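Local coordinates for protein xylulose kinase (Escherichia coli, PDB 2ITM) that catalyses the ATP-dependent phosphorylation of D-xylulose to D-xylulose 5-phosphate, as a homodimeric member of the FGGY carbohydrate kinase family, at residues G257-V262 with I385-V390; D415-G420 with L446-L451. All blocks are in the same frame, centred on the assembly; numbering follows the deposited sequence.

Both contacts reach the same mixed sheet, in the C-terminal half of this actin-like ATPase fold. Contact 1 is buried. It sets strand 257-262 against the loop that leads from helix 358-381 into strand 390-393, and apolar side chains carry it. Contact 2 lies at the surface. It joins the end of strand 414-417 to the loop that leads from helix 442-445 into strand 451-455, and an arginine against backbone carbonyls dominates its chemistry. The centres of contact 1 and contact 2 are about 14 Å apart. Strands 390-393 and 414-417 are neighbours in the sheet, and where the contacts meet, Val390 O and Asp415 N lie 3.0 Å apart, probably hydrogen-bonded.

Contact 1: G257-V262 with I385-V390; sequences GVYFAV and IKPQSV
Tyr259 meets Val390 at the rim of its ring. Val390 CG1 sits close to the ring plane, 4.0 Å from Tyr259 CE1. The other methyl, Val390 CG2, reaches the phenol oxygen, 3.6 Å from Tyr259 OH. The two side chains cross at about a right angle. CG of Tyr259 is anti to the backbone N (chi1 -172°), which carries the ring out from the strand to the loop. Pro387 touches the same oxygen more loosely, with CG 3.9 Å from Tyr259 OH. The phenol is not left to apolar neighbours alone, because its OH is hydrogen-bonded to His381.

The second tight spot is Ala261 against Ile385. Ala261 CB lies 3.7 Å from Ile385 CG2. The end of the isoleucine, CD1, also packs on Ala261 CB and reaches Val262 O at 3.9 Å. No hydrogen bond links the two segments.

The loop's other side is different. Lys386 and Gln388 are exposed, and Lys386 points away from the strand. Its amine folds back to the loop, with Lys386 NZ donating to Pro387 O at 2.8 Å.

Helix 358-381 and the loop after it pack on the central sheet of the C-terminal domain of the actin-like fold, away from the annotated sites. Met377 and Val380 touch Tyr259, and Val380 also touches Ile385. Strand 249-253 lies between strands 257-262 and 390-393, and its Ala249 touches Tyr259 and Ala261.

Contact 2: D415-G420 with L446-L451; sequences DYRTGG and LPQLPL
Arg417 reaches across to Leu449 and makes the one hydrogen bond of this contact. Arg417 NH1 donates to Leu449 O at 2.6 Å. The bond is weak, because the N-H...O angle is only 127°. The carbonyl oxygen lies at the edge of the guanidinium, near its plane. The side chain runs extended from CG to NE along the facing backbone, and NE is hydrogen-bonded to Thr391 of the neighbouring strand.

Aliphatic carbons cover both faces of the guanidinium. Gln448 CG sits over the centre of one face, 3.7 Å above the plane. Leu451 CG lies over the opposite face, 3.6 Å from Arg417 NH1. The Gln448 amide stands almost upright to the guanidinium, with planes 87° apart. With an alanine here in place of Arg417, Leu449 O and Thr391 would probably lose this donor, and a gap is likely to open between Gln448 and Leu451.

One beta bridge joins the backbones. Arg417 and Leu451 form an antiparallel non-hydrogen-bonded pair, with their side chains on the same face. Here strand 451-455, the outermost of the mixed sheet within this chain, meets strand 414-417 in the C-terminal half of the FGGY kinase fold. Arg417 CA also makes a CA-H...O contact with Pro450 O at 3.2 Å.

Leucine carbons also pack on backbone carbonyls. Leu451 CD2 rests on Tyr416 O at 3.4 Å, and it lies near Asp415 CB. Past the strand end, Leu449 packs its CB on Thr418 O and its CD2 against Gly419 O, the latter at 3.5 Å. Leu449 also touches Val241 of helix 233-241.

Contact 1: G257-V262 with I385-V390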
loop_
_atom_site.group_PDB
_atom_site.type_symbol
_atom_site.label_atom_id
_atom_site.label_comp_id
_atom_site.label_asym_id
_atom_site.label_seq_id
_atom_site.Cartn_x
_atom_site.Cartn_y
_atom_site.Cartn_z
ATOM N N GLY A 257 21.657 -9.197 4.220
ATOM C CA GLY A 257 21.846 -8.390 5.400
ATOM C C GLY A 257 22.133 -9.240 6.615
ATOM O O GLY A 257 21.424 -10.197 6.871
ATOM N N VAL A 258 23.171 -8.881 7.354
ATOM C CA VAL A 258 23.537 -9.593 8.568
ATOM C C VAL A 258 24.061 -8.640 9.625
ATOM O O VAL A 258 24.751 -7.689 9.317
ATOM C CB VAL A 258 24.668 -10.624 8.325
ATOM C CG1 VAL A 258 24.666 -11.658 9.405
ATOM C CG2 VAL A 258 24.554 -11.256 6.985
ATOM N N TYR A 259 23.758 -8.925 10.875
ATOM C CA TYR A 259 24.530 -8.379 11.977
ATOM C C TYR A 259 25.280 -9.487 12.681
ATOM O O TYR A 259 24.686 -10.436 13.160
ATOM C CB TYR A 259 23.622 -7.627 12.952
ATOM C CG TYR A 259 24.325 -6.842 14.041
ATOM C CD1 TYR A 259 25.259 -5.877 13.742
ATOM C CD2 TYR A 259 24.025 -7.054 15.378
ATOM C CE1 TYR A 259 25.885 -5.166 14.732
ATOM C CE2 TYR A 259 24.648 -6.344 16.375
ATOM C CZ TYR A 259 25.579 -5.399 16.042
ATOM O OH TYR A 259 26.199 -4.688 17.023
ATOM N N PHE A 260 26.595 -9.353 12.726
ATOM C CA PHE A 260 27.473 -10.384 13.247
ATOM C C PHE A 260 28.321 -9.782 14.355
ATOM O O PHE A 260 28.996 -8.788 14.145
ATOM C CB PHE A 260 28.366 -10.902 12.118
ATOM C CG PHE A 260 29.180 -12.098 12.475
ATOM C CD1 PHE A 260 28.912 -13.322 11.915
ATOM C CD2 PHE A 260 30.236 -11.994 13.337
ATOM C CE1 PHE A 260 29.664 -14.421 12.232
ATOM C CE2 PHE A 260 30.998 -13.093 13.656
ATOM C CZ PHE A 260 30.706 -14.303 13.105
ATOM N N ALA A 261 28.238 -10.364 15.535
ATOM C CA ALA A 261 28.982 -9.872 16.670
ATOM C C ALA A 261 29.649 -10.998 17.432
ATOM O O ALA A 261 28.996 -11.942 17.847
ATOM C CB ALA A 261 28.094 -9.080 17.573
ATOM N N VAL A 262 30.952 -10.885 17.613
ATOM C CA VAL A 262 31.704 -11.811 18.432
ATOM C C VAL A 262 31.447 -11.579 19.908
ATOM O O VAL A 262 31.534 -10.469 20.382
ATOM C CB VAL A 262 33.197 -11.675 18.186
ATOM C CG1 VAL A 262 33.955 -12.579 19.092
ATOM C CG2 VAL A 262 33.525 -11.963 16.756
ATOM N N ILE A 385 25.930 -8.378 24.156
ATOM C CA ILE A 385 26.974 -7.837 23.301
ATOM C C ILE A 385 27.097 -6.337 23.502
ATOM O O ILE A 385 26.106 -5.631 23.510
ATOM C CB ILE A 385 26.675 -8.142 21.818
ATOM C CG1 ILE A 385 26.516 -9.641 21.591
ATOM C CG2 ILE A 385 27.755 -7.582 20.928
ATOM C CD1 ILE A 385 27.782 -10.345 21.265
ATOM N N LYS A 386 28.316 -5.853 23.666
ATOM C CA LYS A 386 28.542 -4.430 23.849
ATOM C C LYS A 386 29.712 -3.906 23.030
ATOM O O LYS A 386 30.852 -3.923 23.469
ATOM C CB LYS A 386 28.729 -4.106 25.330
ATOM C CG LYS A 386 28.969 -2.638 25.649
ATOM C CD LYS A 386 27.930 -1.731 25.041
ATOM C CE LYS A 386 28.559 -0.755 24.065
ATOM N NZ LYS A 386 27.744 -0.556 22.827
ATOM N N PRO A 387 29.409 -3.435 21.834
ATOM C CA PRO A 387 30.439 -3.011 20.892
ATOM C C PRO A 387 30.971 -1.615 21.199
ATOM O O PRO A 387 30.209 -0.749 21.585
ATOM C CB PRO A 387 29.714 -3.038 19.550
ATOM C CG PRO A 387 28.299 -2.978 19.872
ATOM C CD PRO A 387 28.107 -3.634 21.184
ATOM N N GLN A 388 32.255 -1.422 21.024
ATOM C CA GLN A 388 32.827 -0.084 21.017
ATOM C C GLN A 388 32.484 0.635 19.735
ATOM O O GLN A 388 32.251 1.836 19.712
ATOM C CB GLN A 388 34.339 -0.153 21.120
ATOM C CG GLN A 388 34.883 -1.073 22.176
ATOM C CD GLN A 388 36.389 -1.161 22.116
ATOM O OE1 GLN A 388 37.057 -0.171 21.856
ATOM N NE2 GLN A 388 36.922 -2.338 22.346
ATOM N N SER A 389 32.483 -0.124 18.655
ATOM C CA SER A 389 32.047 0.371 17.377
ATOM C C SER A 389 31.387 -0.751 16.604
ATOM O O SER A 389 31.531 -1.899 16.949
ATOM C CB SER A 389 33.230 0.933 16.596
ATOM O OG SER A 389 33.047 2.297 16.307
ATOM N N VAL A 390 30.677 -0.383 15.557
ATOM C CA VAL A 390 30.168 -1.339 14.621
ATOM C C VAL A 390 30.768 -1.095 13.250
ATOM O O VAL A 390 30.613 -0.042 12.684
ATOM C CB VAL A 390 28.642 -1.294 14.565
ATOM C CG1 VAL A 390 28.126 -2.072 13.393
ATOM C CG2 VAL A 390 28.062 -1.816 15.837
#

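Contact 2: D415-G420 with L446-L451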
loop_
_atom_site.group_PDB
_atom_site.type_symbol
_atom_site.label_atom_id
_atom_site.label_comp_id
_atom_site.label_asym_id
_atom_site.label_seq_id
_atom_site.Cartn_x
_atom_site.Cartn_y
_atom_site.Cartn_z
ATOM N N ASP A 415 31.750 2.600 11.996
ATOM C CA ASP A 415 33.021 2.654 11.275
ATOM C C ASP A 415 32.858 2.160 9.834
ATOM O O ASP A 415 32.713 0.941 9.585
ATOM C CB ASP A 415 34.059 1.760 11.937
ATOM C CG ASP A 415 34.481 2.251 13.305
ATOM O OD1 ASP A 415 34.506 3.471 13.523
ATOM O OD2 ASP A 415 34.809 1.414 14.160
ATOM N N TYR A 416 32.893 3.083 8.887
ATOM C CA TYR A 416 32.828 2.723 7.485
ATOM C C TYR A 416 34.169 2.246 6.958
ATOM O O TYR A 416 35.183 2.914 7.098
ATOM C CB TYR A 416 32.330 3.885 6.649
ATOM C CG TYR A 416 32.082 3.543 5.211
ATOM C CD1 TYR A 416 31.391 2.404 4.860
ATOM C CD2 TYR A 416 32.538 4.357 4.203
ATOM C CE1 TYR A 416 31.162 2.094 3.553
ATOM C CE2 TYR A 416 32.310 4.054 2.896
ATOM C CZ TYR A 416 31.625 2.922 2.573
ATOM O OH TYR A 416 31.396 2.628 1.256
ATOM N N ARG A 417 34.159 1.074 6.348
ATOM C CA ARG A 417 35.342 0.541 5.711
ATOM C C ARG A 417 35.020 0.059 4.300
ATOM O O ARG A 417 33.871 -0.214 3.985
ATOM C CB ARG A 417 35.903 -0.596 6.554
ATOM C CG ARG A 417 35.974 -0.315 8.030
ATOM C CD ARG A 417 36.500 -1.471 8.833
ATOM N NE ARG A 417 36.698 -1.148 10.235
ATOM C CZ ARG A 417 37.798 -0.618 10.735
ATOM N NH1 ARG A 417 38.819 -0.330 9.954
ATOM N NH2 ARG A 417 37.878 -0.364 12.026
ATOM N N THR A 418 36.041 -0.037 3.460
ATOM C CA THR A 418 35.901 -0.583 2.116
ATOM C C THR A 418 36.477 -1.980 2.007
ATOM O O THR A 418 37.392 -2.336 2.728
ATOM C CB THR A 418 36.597 0.321 1.096
ATOM O OG1 THR A 418 37.639 1.052 1.740
ATOM C CG2 THR A 418 35.661 1.390 0.617
ATOM N N GLY A 419 35.940 -2.771 1.090
ATOM C CA GLY A 419 36.552 -4.032 0.745
ATOM C C GLY A 419 35.845 -5.228 1.344
ATOM O O GLY A 419 36.422 -6.301 1.484
ATOM N N GLY A 420 34.582 -5.049 1.687
ATOM C CA GLY A 420 33.787 -6.150 2.113
ATOM C C GLY A 420 33.172 -6.823 0.918
ATOM O O GLY A 420 32.287 -7.649 1.054
ATOM N N LEU A 446 45.212 -11.244 10.199
ATOM C CA LEU A 446 43.796 -10.927 10.119
ATOM C C LEU A 446 43.529 -9.466 10.441
ATOM O O LEU A 446 42.962 -9.151 11.470
ATOM C CB LEU A 446 42.990 -11.820 11.059
ATOM C CG LEU A 446 43.053 -13.347 10.925
ATOM C CD1 LEU A 446 42.263 -13.987 12.004
ATOM C CD2 LEU A 446 42.608 -13.816 9.575
ATOM N N PRO A 447 43.932 -8.576 9.545
ATOM C CA PRO A 447 43.797 -7.146 9.779
ATOM C C PRO A 447 42.373 -6.690 9.500
ATOM O O PRO A 447 41.675 -7.299 8.700
ATOM C CB PRO A 447 44.726 -6.564 8.730
ATOM C CG PRO A 447 44.605 -7.476 7.609
ATOM C CD PRO A 447 44.328 -8.838 8.157
ATOM N N GLN A 448 41.952 -5.625 10.164
ATOM C CA GLN A 448 40.717 -4.961 9.809
ATOM C C GLN A 448 40.828 -4.395 8.417
ATOM O O GLN A 448 41.923 -4.175 7.935
ATOM C CB GLN A 448 40.431 -3.859 10.795
ATOM C CG GLN A 448 39.124 -4.013 11.470
ATOM C CD GLN A 448 39.284 -4.229 12.936
ATOM O OE1 GLN A 448 39.686 -5.301 13.364
ATOM N NE2 GLN A 448 38.987 -3.211 13.717
ATOM N N LEU A 449 39.702 -4.172 7.760
ATOM C CA LEU A 449 39.717 -3.419 6.520
ATOM C C LEU A 449 40.045 -1.968 6.774
ATOM O O LEU A 449 40.004 -1.500 7.900
ATOM C CB LEU A 449 38.397 -3.537 5.772
ATOM C CG LEU A 449 37.858 -4.943 5.533
ATOM C CD1 LEU A 449 36.363 -4.907 5.484
ATOM C CD2 LEU A 449 38.413 -5.547 4.271
ATOM N N PRO A 450 40.374 -1.257 5.711
ATOM C CA PRO A 450 40.725 0.152 5.813
ATOM C C PRO A 450 39.576 0.988 6.359
ATOM O O PRO A 450 38.492 0.994 5.784
ATOM C CB PRO A 450 41.015 0.530 4.370
ATOM C CG PRO A 450 40.990 -0.752 3.601
ATOM C CD PRO A 450 41.015 -1.883 4.553
ATOM N N LEU A 451 39.842 1.681 7.460
ATOM C CA LEU A 451 38.947 2.693 7.992
ATOM C C LEU A 451 38.766 3.891 7.071
ATOM O O LEU A 451 39.696 4.640 6.824
ATOM C CB LEU A 451 39.419 3.152 9.363
ATOM C CG LEU A 451 38.344 3.211 10.444
ATOM C CD1 LEU A 451 38.737 4.124 11.584
ATOM C CD2 LEU A 451 37.026 3.629 9.876
#